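Local structure of Mll5499 protein (Mesorhizobium loti, 3BDE) at residues A[21-26]-A[108-113]; A[58-63]-A[72-77]. The protein is of unknown function but belongs to the stress-responsive Dabb family, whose small ferredoxin-like chains pair into an alpha/beta-barrel homodimer. All coordinates share one frame; numbering follows the deposited sequence.

Contact 1: A[21-26]-A[108-113]. With EDO (1,2-ethanediol), chain J; EDO (1,2-ethanediol), chain D.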
ATOM      1  N   ILE A  21       7.010   7.012  -8.399  1.00 21.65           N
ATOM      2  CA  ILE A  21       6.162   5.831  -8.366  1.00 18.25           C
ATOM      3  C   ILE A  21       6.476   5.052  -7.088  1.00 19.26           C
ATOM      4  O   ILE A  21       7.637   4.729  -6.829  1.00 20.54           O
ATOM      5  CB  ILE A  21       6.335   4.898  -9.595  1.00 19.20           C
ATOM      6  CG1 ILE A  21       6.105   5.680 -10.902  1.00 19.75           C
ATOM      7  CG2 ILE A  21       5.397   3.624  -9.481  1.00 21.74           C
ATOM      8  CD1 ILE A  21       6.307   4.870 -12.163  1.00 14.49           C
ATOM      9  N   ARG A  22       5.437   4.763  -6.309  1.00 15.61           N
ATOM     10  CA  ARG A  22       5.569   3.931  -5.122  1.00 15.89           C
ATOM     11  C   ARG A  22       5.092   2.540  -5.527  1.00 14.91           C
ATOM     12  O   ARG A  22       3.912   2.339  -5.776  1.00 16.54           O
ATOM     13  CB  ARG A  22       4.762   4.475  -3.972  1.00 16.16           C
ATOM     14  CG  ARG A  22       4.934   3.706  -2.695  1.00 16.19           C
ATOM     15  CD  ARG A  22       4.129   4.340  -1.611  1.00 23.06           C
ATOM     16  NE  ARG A  22       4.648   5.667  -1.323  1.00 23.16           N
ATOM     17  CZ  ARG A  22       3.962   6.712  -0.867  1.00 28.70           C
ATOM     18  NH1 ARG A  22       2.647   6.645  -0.631  1.00 26.56           N
ATOM     19  NH2 ARG A  22       4.623   7.847  -0.655  1.00 30.09           N
ATOM     20  N   HIS A  23       6.031   1.608  -5.610  1.00 14.54           N
ATOM     21  CA  HIS A  23       5.767   0.225  -5.986  1.00 14.52           C
ATOM     22  C   HIS A  23       5.604  -0.594  -4.727  1.00 14.26           C
ATOM     23  O   HIS A  23       6.498  -0.573  -3.835  1.00 15.65           O
ATOM     24  CB  HIS A  23       6.913  -0.328  -6.833  1.00 15.41           C
ATOM     25  CG  HIS A  23       6.855  -1.807  -7.062  1.00 17.03           C
ATOM     26  ND1 HIS A  23       5.748  -2.448  -7.562  1.00 18.87           N
ATOM     27  CD2 HIS A  23       7.791  -2.763  -6.888  1.00 21.39           C
ATOM     28  CE1 HIS A  23       5.999  -3.739  -7.665  1.00 26.06           C
ATOM     29  NE2 HIS A  23       7.229  -3.957  -7.246  1.00 19.49           N
ATOM     30  N   THR A  24       4.464  -1.264  -4.612  1.00 15.34           N
ATOM     31  CA  THR A  24       4.245  -2.144  -3.466  1.00 16.06           C
ATOM     32  C   THR A  24       3.722  -3.493  -3.868  1.00 16.96           C
ATOM     33  O   THR A  24       3.032  -3.631  -4.899  1.00 14.02           O
ATOM     34  CB  THR A  24       3.267  -1.551  -2.413  1.00 19.53           C
ATOM     35  OG1 THR A  24       1.904  -1.759  -2.815  1.00 18.49           O
ATOM     36  CG2 THR A  24       3.527  -0.051  -2.157  1.00 20.41           C
ATOM     37  N   VAL A  25       4.044  -4.495  -3.046  1.00 14.79           N
ATOM     38  CA  VAL A  25       3.509  -5.849  -3.230  0.50 14.38           C
ATOM     39  C   VAL A  25       3.126  -6.390  -1.853  1.00 13.76           C
ATOM     40  O   VAL A  25       3.924  -6.283  -0.935  1.00 14.64           O
ATOM     41  CB  VAL A  25       4.518  -6.772  -3.992  0.50 13.75           C
ATOM     42  CG1 VAL A  25       5.874  -6.915  -3.234  0.50  9.15           C
ATOM     43  CG2 VAL A  25       3.900  -8.128  -4.274  0.50 22.35           C
ATOM     44  N   VAL A  26       1.907  -6.917  -1.719  1.00 13.60           N
ATOM     45  CA  VAL A  26       1.420  -7.532  -0.480  0.50 16.41           C
ATOM     46  C   VAL A  26       1.405  -9.035  -0.783  1.00 16.28           C
ATOM     47  O   VAL A  26       0.976  -9.432  -1.867  1.00 17.49           O
ATOM     48  CB  VAL A  26       0.028  -6.946  -0.033  0.50 18.50           C
ATOM     49  CG1 VAL A  26      -1.113  -7.425  -0.911  0.50 20.11           C
ATOM     50  CG2 VAL A  26      -0.277  -7.280   1.418  0.50 14.85           C
ATOM     51  N   PHE A 108      -0.150 -13.101  -4.033  1.00 15.70           N
ATOM     52  CA  PHE A 108       0.223 -11.698  -3.897  1.00 17.65           C
ATOM     53  C   PHE A 108      -0.662 -10.755  -4.706  1.00 18.90           C
ATOM     54  O   PHE A 108      -1.430 -11.180  -5.573  1.00 17.35           O
ATOM     55  CB  PHE A 108       1.714 -11.497  -4.289  1.00 17.44           C
ATOM     56  CG  PHE A 108       1.990 -11.600  -5.770  1.00 15.78           C
ATOM     57  CD1 PHE A 108       2.220 -12.847  -6.371  1.00 18.88           C
ATOM     58  CD2 PHE A 108       2.072 -10.461  -6.568  1.00 21.09           C
ATOM     59  CE1 PHE A 108       2.477 -12.948  -7.768  1.00 23.75           C
ATOM     60  CE2 PHE A 108       2.341 -10.570  -7.975  1.00 22.71           C
ATOM     61  CZ  PHE A 108       2.533 -11.795  -8.554  1.00 21.08           C
ATOM     62  N   LEU A 109      -0.546  -9.471  -4.385  1.00 20.49           N
ATOM     63  CA  LEU A 109      -1.195  -8.386  -5.124  1.00 20.49           C
ATOM     64  C   LEU A 109      -0.127  -7.314  -5.289  1.00 19.72           C
ATOM     65  O   LEU A 109       0.589  -7.028  -4.332  1.00 19.52           O
ATOM     66  CB  LEU A 109      -2.336  -7.758  -4.333  1.00 23.68           C
ATOM     67  CG  LEU A 109      -3.621  -8.535  -4.100  1.00 30.24           C
ATOM     68  CD1 LEU A 109      -4.477  -7.845  -3.028  1.00 30.76           C
ATOM     69  CD2 LEU A 109      -4.385  -8.683  -5.422  1.00 39.52           C
ATOM     70  N   GLU A 110      -0.026  -6.749  -6.480  1.00 20.95           N
ATOM     71  CA  GLU A 110       0.852  -5.623  -6.741  1.00 23.35           C
ATOM     72  C   GLU A 110      -0.043  -4.398  -6.728  1.00 20.44           C
ATOM     73  O   GLU A 110      -1.073  -4.400  -7.385  1.00 19.81           O
ATOM     74  CB  GLU A 110       1.537  -5.717  -8.102  1.00 23.98           C
ATOM     75  CG  GLU A 110       2.686  -6.680  -8.178  1.00 29.52           C
ATOM     76  CD  GLU A 110       3.451  -6.565  -9.499  1.00 33.81           C
ATOM     77  OE1 GLU A 110       3.858  -5.435  -9.862  1.00 39.99           O
ATOM     78  OE2 GLU A 110       3.661  -7.611 -10.162  1.00 48.30           O
ATOM     79  N   ILE A 111       0.329  -3.375  -5.954  1.00 20.08           N
ATOM     80  CA  ILE A 111      -0.393  -2.099  -5.892  1.00 17.60           C
ATOM     81  C   ILE A 111       0.663  -0.987  -6.027  1.00 17.37           C
ATOM     82  O   ILE A 111       1.533  -0.852  -5.164  1.00 17.61           O
ATOM     83  CB  ILE A 111      -1.173  -1.948  -4.558  1.00 16.83           C
ATOM     84  CG1 ILE A 111      -2.188  -3.103  -4.371  1.00 21.16           C
ATOM     85  CG2 ILE A 111      -1.932  -0.672  -4.552  1.00 13.44           C
ATOM     86  CD1 ILE A 111      -2.532  -3.378  -2.900  1.00 25.39           C
ATOM     87  N   ASP A 112       0.619  -0.272  -7.147  1.00 16.51           N
ATOM     88  CA  ASP A 112       1.565   0.790  -7.484  1.00 17.35           C
ATOM     89  C   ASP A 112       0.830   2.101  -7.460  1.00 16.05           C
ATOM     90  O   ASP A 112      -0.308   2.182  -7.957  1.00 18.70           O
ATOM     91  CB  ASP A 112       2.163   0.568  -8.876  1.00 16.76           C
ATOM     92  CG  ASP A 112       3.020  -0.686  -8.980  1.00 18.55           C
ATOM     93  OD1 ASP A 112       3.475  -1.233  -7.959  1.00 17.22           O
ATOM     94  OD2 ASP A 112       3.248  -1.137 -10.133  1.00 17.63           O
ATOM     95  N   TYR A 113       1.498   3.140  -6.955  1.00 15.06           N
ATOM     96  CA  TYR A 113       0.925   4.430  -6.798  1.00 14.17           C
ATOM     97  C   TYR A 113       1.747   5.569  -7.343  1.00 15.30           C
ATOM     98  O   TYR A 113       2.981   5.512  -7.363  1.00 17.37           O
ATOM     99  CB  TYR A 113       0.737   4.759  -5.325  1.00 16.56           C
ATOM    100  CG  TYR A 113      -0.168   3.868  -4.542  1.00 11.83           C
ATOM    101  CD1 TYR A 113      -1.528   3.855  -4.787  1.00 19.57           C
ATOM    102  CD2 TYR A 113       0.321   3.131  -3.462  1.00 17.73           C
ATOM    103  CE1 TYR A 113      -2.393   3.078  -4.030  1.00 19.98           C
ATOM    104  CE2 TYR A 113      -0.523   2.374  -2.686  1.00 21.57           C
ATOM    105  CZ  TYR A 113      -1.889   2.353  -2.970  1.00 20.10           C
ATOM    106  OH  TYR A 113      -2.743   1.591  -2.220  1.00 27.40           O
TER
HETATM  107  C1  EDO J 109       0.391  -0.708  -0.417  0.50 21.08           C
HETATM  108  O1  EDO J 109       0.257  -2.112  -0.664  0.50 19.76           O
HETATM  109  C2  EDO J 109      -0.764  -0.189   0.414  0.50 23.87           C
HETATM  110  O2  EDO J 109      -1.911   0.098  -0.384  0.50 26.51           O
HETATM  111  C1  EDO D 103       9.747  -8.150  -5.998  1.00 20.79           C
HETATM  112  O1  EDO D 103       9.577  -8.654  -7.326  1.00 18.66           O
HETATM  113  C2  EDO D 103       8.976  -6.856  -5.826  1.00 18.14           C
HETATM  114  O2  EDO D 103       9.480  -5.930  -6.790  1.00 20.83           O
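With CG of His23 trans to the backbone N (chi1 170°) and CG of Asp112 beside its own N (chi1 -65°), the two side chains rise next to each other from an antiparallel non-hydrogen-bonded pair in the ferredoxin-like sheet. ND1 of His23 donates a hydrogen bond to OD1 of Asp112 at 2.6 Å; it is nearly straight (171°), in the ring plane, and enters on the syn side of the carboxylate. Tyr84 takes the other oxygen, OD2, and so fixes the rotation of the acid. Glu110 brings OE1 to 3.5 Å from CE1 of His23 at the ring edge. NE2 of His23 is hydrogen-bonded to an ethanediol, probably from the crystallisation liquor and also held by Tyr87 and His93; it may mark a polar pocket beside helix 81-88.

Backbone hydrogen bonds flank this pair at Arg22-Tyr113 and Thr24-Ile111, Thr24 N to Ile111 O being weak; Val26-Leu109 follows farther along. The face carrying Thr24, Ile111 and Tyr113 turns toward the second subunit, where Ile111 meets its own copy. A second ethanediol here bonds to Tyr113 OH of both subunits; its O1 donates to Thr24 OG1, which donates in turn to Ile111 O, 2.5 Å from OG1 and on a carbonyl lone pair.

Contact 2: A[58-63]-A[72-77]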
ATOM      1  N   PHE A  58      13.334   1.259   0.308  1.00 15.50           N
ATOM      2  CA  PHE A  58      12.871  -0.123   0.353  1.00 15.92           C
ATOM      3  C   PHE A  58      12.490  -0.461   1.809  1.00 18.35           C
ATOM      4  O   PHE A  58      13.327  -0.322   2.718  1.00 18.89           O
ATOM      5  CB  PHE A  58      13.941  -1.086  -0.145  1.00 18.08           C
ATOM      6  CG  PHE A  58      13.482  -2.519  -0.178  1.00 16.38           C
ATOM      7  CD1 PHE A  58      13.659  -3.339   0.936  1.00 20.36           C
ATOM      8  CD2 PHE A  58      12.849  -3.041  -1.314  1.00 18.27           C
ATOM      9  CE1 PHE A  58      13.215  -4.660   0.918  1.00 21.94           C
ATOM     10  CE2 PHE A  58      12.402  -4.361  -1.329  1.00 24.46           C
ATOM     11  CZ  PHE A  58      12.599  -5.167  -0.203  1.00 21.70           C
ATOM     12  N   GLU A  59      11.237  -0.886   2.004  1.00 17.91           N
ATOM     13  CA  GLU A  59      10.731  -1.248   3.330  0.50 18.66           C
ATOM     14  C   GLU A  59      10.049  -2.603   3.318  1.00 16.69           C
ATOM     15  O   GLU A  59       9.315  -2.922   2.389  1.00 15.70           O
ATOM     16  CB  GLU A  59       9.774  -0.178   3.867  0.50 19.48           C
ATOM     17  CG  GLU A  59      10.440   1.165   4.114  0.50 21.94           C
ATOM     18  CD  GLU A  59       9.543   2.203   4.777  0.50 22.75           C
ATOM     19  OE1 GLU A  59       8.448   1.859   5.268  0.50 19.09           O
ATOM     20  OE2 GLU A  59       9.954   3.380   4.810  0.50 23.17           O
ATOM     21  N   GLN A  60      10.320  -3.393   4.364  1.00 17.00           N
ATOM     22  CA  GLN A  60       9.656  -4.672   4.562  1.00 16.96           C
ATOM     23  C   GLN A  60       8.647  -4.414   5.651  1.00 17.17           C
ATOM     24  O   GLN A  60       8.983  -3.842   6.705  1.00 15.32           O
ATOM     25  CB  GLN A  60      10.627  -5.760   4.951  1.00 20.29           C
ATOM     26  CG  GLN A  60      11.586  -6.031   3.814  1.00 20.11           C
ATOM     27  CD  GLN A  60      12.479  -7.181   4.103  1.00 21.58           C
ATOM     28  OE1 GLN A  60      13.063  -7.245   5.178  1.00 21.72           O
ATOM     29  NE2 GLN A  60      12.629  -8.103   3.121  1.00 17.02           N
ATOM     30  N   LEU A  61       7.443  -4.932   5.429  1.00 16.13           N
ATOM     31  CA  LEU A  61       6.307  -4.676   6.280  1.00 15.29           C
ATOM     32  C   LEU A  61       5.558  -5.937   6.644  1.00 15.14           C
ATOM     33  O   LEU A  61       5.587  -6.915   5.885  1.00 17.72           O
ATOM     34  CB  LEU A  61       5.363  -3.745   5.519  1.00 17.36           C
ATOM     35  CG  LEU A  61       5.954  -2.419   4.993  1.00 19.31           C
ATOM     36  CD1 LEU A  61       5.075  -1.800   3.943  1.00 22.42           C
ATOM     37  CD2 LEU A  61       6.277  -1.455   6.147  1.00 10.61           C
ATOM     38  N   ARG A  62       4.874  -5.892   7.793  1.00 13.83           N
ATOM     39  CA  ARG A  62       3.970  -6.946   8.194  1.00 16.27           C
ATOM     40  C   ARG A  62       2.585  -6.360   7.898  1.00 15.91           C
ATOM     41  O   ARG A  62       2.315  -5.231   8.309  1.00 13.77           O
ATOM     42  CB  ARG A  62       4.143  -7.262   9.675  1.00 17.91           C
ATOM     43  CG  ARG A  62       3.428  -8.495  10.147  1.00 27.15           C
ATOM     44  CD  ARG A  62       3.756  -8.822  11.612  1.00 28.85           C
ATOM     45  NE  ARG A  62       5.155  -9.229  11.834  1.00 33.85           N
ATOM     46  CZ  ARG A  62       5.670 -10.424  11.518  1.00 41.57           C
ATOM     47  NH1 ARG A  62       4.930 -11.371  10.921  1.00 46.54           N
ATOM     48  NH2 ARG A  62       6.956 -10.670  11.769  1.00 43.77           N
ATOM     49  N   GLN A  63       1.723  -7.118   7.225  1.00 15.06           N
ATOM     50  CA  GLN A  63       0.345  -6.668   6.894  1.00 14.67           C
ATOM     51  C   GLN A  63      -0.513  -7.087   8.069  1.00 15.50           C
ATOM     52  O   GLN A  63      -0.548  -8.257   8.382  1.00 14.63           O
ATOM     53  CB  GLN A  63      -0.117  -7.270   5.565  1.00 15.09           C
ATOM     54  CG  GLN A  63      -1.346  -6.576   4.881  1.00 14.18           C
ATOM     55  CD  GLN A  63      -2.659  -6.657   5.637  1.00 17.91           C
ATOM     56  OE1 GLN A  63      -3.281  -5.632   5.915  1.00 17.23           O
ATOM     57  NE2 GLN A  63      -3.090  -7.869   5.974  1.00 17.66           N
ATOM     58  N   PHE A  72       2.554 -10.086   4.547  1.00 15.09           N
ATOM     59  CA  PHE A  72       3.681  -9.169   4.421  1.00 15.17           C
ATOM     60  C   PHE A  72       3.535  -8.241   3.263  1.00 16.84           C
ATOM     61  O   PHE A  72       2.735  -8.475   2.378  1.00 15.84           O
ATOM     62  CB  PHE A  72       4.971  -9.982   4.178  1.00 17.97           C
ATOM     63  CG  PHE A  72       5.292 -10.956   5.276  1.00 17.58           C
ATOM     64  CD1 PHE A  72       5.754 -10.487   6.510  1.00 12.85           C
ATOM     65  CD2 PHE A  72       5.194 -12.338   5.079  1.00 16.93           C
ATOM     66  CE1 PHE A  72       6.042 -11.354   7.533  1.00 18.27           C
ATOM     67  CE2 PHE A  72       5.492 -13.212   6.100  1.00 21.44           C
ATOM     68  CZ  PHE A  72       5.918 -12.724   7.329  1.00 19.17           C
ATOM     69  N   GLY A  73       4.360  -7.207   3.261  1.00 15.15           N
ATOM     70  CA  GLY A  73       4.458  -6.316   2.132  1.00 16.93           C
ATOM     71  C   GLY A  73       5.873  -5.821   1.892  1.00 15.07           C
ATOM     72  O   GLY A  73       6.697  -5.779   2.822  1.00 15.33           O
ATOM     73  N   PHE A  74       6.172  -5.491   0.632  1.00 14.62           N
ATOM     74  CA  PHE A  74       7.393  -4.747   0.310  1.00 14.69           C
ATOM     75  C   PHE A  74       6.910  -3.456  -0.340  1.00 16.33           C
ATOM     76  O   PHE A  74       5.933  -3.475  -1.099  1.00 15.46           O
ATOM     77  CB  PHE A  74       8.339  -5.442  -0.691  1.00 14.41           C
ATOM     78  CG  PHE A  74       8.913  -6.748  -0.247  1.00 11.73           C
ATOM     79  CD1 PHE A  74       9.129  -7.083   1.099  1.00 16.64           C
ATOM     80  CD2 PHE A  74       9.405  -7.607  -1.225  1.00 16.17           C
ATOM     81  CE1 PHE A  74       9.748  -8.304   1.442  1.00 23.33           C
ATOM     82  CE2 PHE A  74      10.032  -8.806  -0.907  1.00 16.21           C
ATOM     83  CZ  PHE A  74      10.208  -9.159   0.423  1.00 15.22           C
ATOM     84  N   SER A  75       7.548  -2.350   0.022  1.00 15.59           N
ATOM     85  CA  SER A  75       7.284  -1.029  -0.514  1.00 14.41           C
ATOM     86  C   SER A  75       8.603  -0.400  -0.909  1.00 15.08           C
ATOM     87  O   SER A  75       9.603  -0.589  -0.232  1.00 15.92           O
ATOM     88  CB  SER A  75       6.596  -0.164   0.529  1.00 15.71           C
ATOM     89  OG  SER A  75       6.333   1.107   0.022  1.00 21.64           O
HETATM   90  N   MSE A  76       8.606   0.316  -2.022  1.00 16.87           N
HETATM   91  CA  MSE A  76       9.799   1.070  -2.469  1.00 15.44           C
HETATM   92  C   MSE A  76       9.328   2.177  -3.406  1.00 16.36           C
HETATM   93  O   MSE A  76       8.234   2.108  -3.975  1.00 15.22           O
HETATM   94  CB  MSE A  76      10.805   0.133  -3.162  1.00 16.93           C
HETATM   95  CG  MSE A  76      10.338  -0.403  -4.509  1.00 17.38           C
HETATM   96 SE   MSE A  76      11.150  -2.086  -4.974  0.75 16.03          SE
HETATM   97  CE  MSE A  76      10.118  -3.303  -3.832  1.00 11.00           C
ATOM     98  N   GLU A  77      10.220   3.118  -3.673  1.00 16.09           N
ATOM     99  CA  GLU A  77       9.922   4.253  -4.546  1.00 17.74           C
ATOM    100  C   GLU A  77      10.977   4.400  -5.637  1.00 16.49           C
ATOM    101  O   GLU A  77      12.168   4.136  -5.407  1.00 16.44           O
ATOM    102  CB  GLU A  77       9.834   5.523  -3.728  1.00 18.46           C
ATOM    103  CG  GLU A  77       8.623   5.471  -2.755  1.00 18.15           C
ATOM    104  CD  GLU A  77       8.452   6.720  -1.927  1.00 25.32           C
ATOM    105  OE1 GLU A  77       9.168   7.716  -2.118  1.00 27.70           O
ATOM    106  OE2 GLU A  77       7.580   6.705  -1.058  1.00 25.40           O
TER
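Glu59 and Ser75 bond through their backbones in both directions, Glu59 N reaching Ser75 O at 2.8 Å, and Leu61 and Gly73 repeat the pattern two residues on. These four bonds make 58-63 and 72-77 an antiparallel beta hairpin at one edge of the chain's ferredoxin-like sheet.

The hairpin's two faces differ. On the one carrying Gln60, Arg62, Phe72 and Phe74, the amide of Gln60 runs alongside the Phe74 ring, the planes only 23° apart, with NE2 3.3 Å from Phe74 CE1; that nitrogen is also hydrogen-bonded to Leu42 O of helix 36-50. Phe58 swings its ring back over the partner strand, because CG lies trans to its N (chi1 -177°). Its CZ sits over one face of Phe74, 4.0 Å from Phe74 CG, with the rings oblique at 50°. Met76, modelled as selenomethionine, sets its selenium at the edge of the Phe58 ring, 5.4 Å from its centroid, a Met-aromatic contact, and Met76 CE closes to 3.5 Å from Phe58 CE2. Farther along, Arg62 NH1 comes within 3.6 Å of Phe72 CE1.

On the other face Leu61 CD1 rests 4.1 Å from Ser75 CB, and Leu61 also packs on Tyr113 of the second subunit. Glu59 forms a salt bridge with Arg22 of that subunit. The chemistry thus implies a hairpin with two attachments: the Phe58, Phe72 and Phe74 rings pack against helix 36-50, while Leu61 and the Glu59 salt bridge lie toward the second subunit.

In the fold
Contact 2 is nested in the loop that contact 1 closes: strand 21-29 comes first, then the hairpin of 58-63 and 72-78, and strand 105-115 last. Across the four-stranded antiparallel sheet the order is 58-63, 72-78, 21-29, 105-115, so the contacts occupy opposite halves, their centres about 9 Å apart. The central strands join them, with His23 N 2.8 Å from Met76 O. At both outer strands the sheet runs on into the second subunit: 61-63 and Tyr113 pair in antiparallel ladders with strands of that chain, and Asp112 N bonds to Gln63 OE1 of that copy. Each contact therefore holds one outer strand through which the subunits join, consistent with the Dabb alpha/beta-barrel dimer.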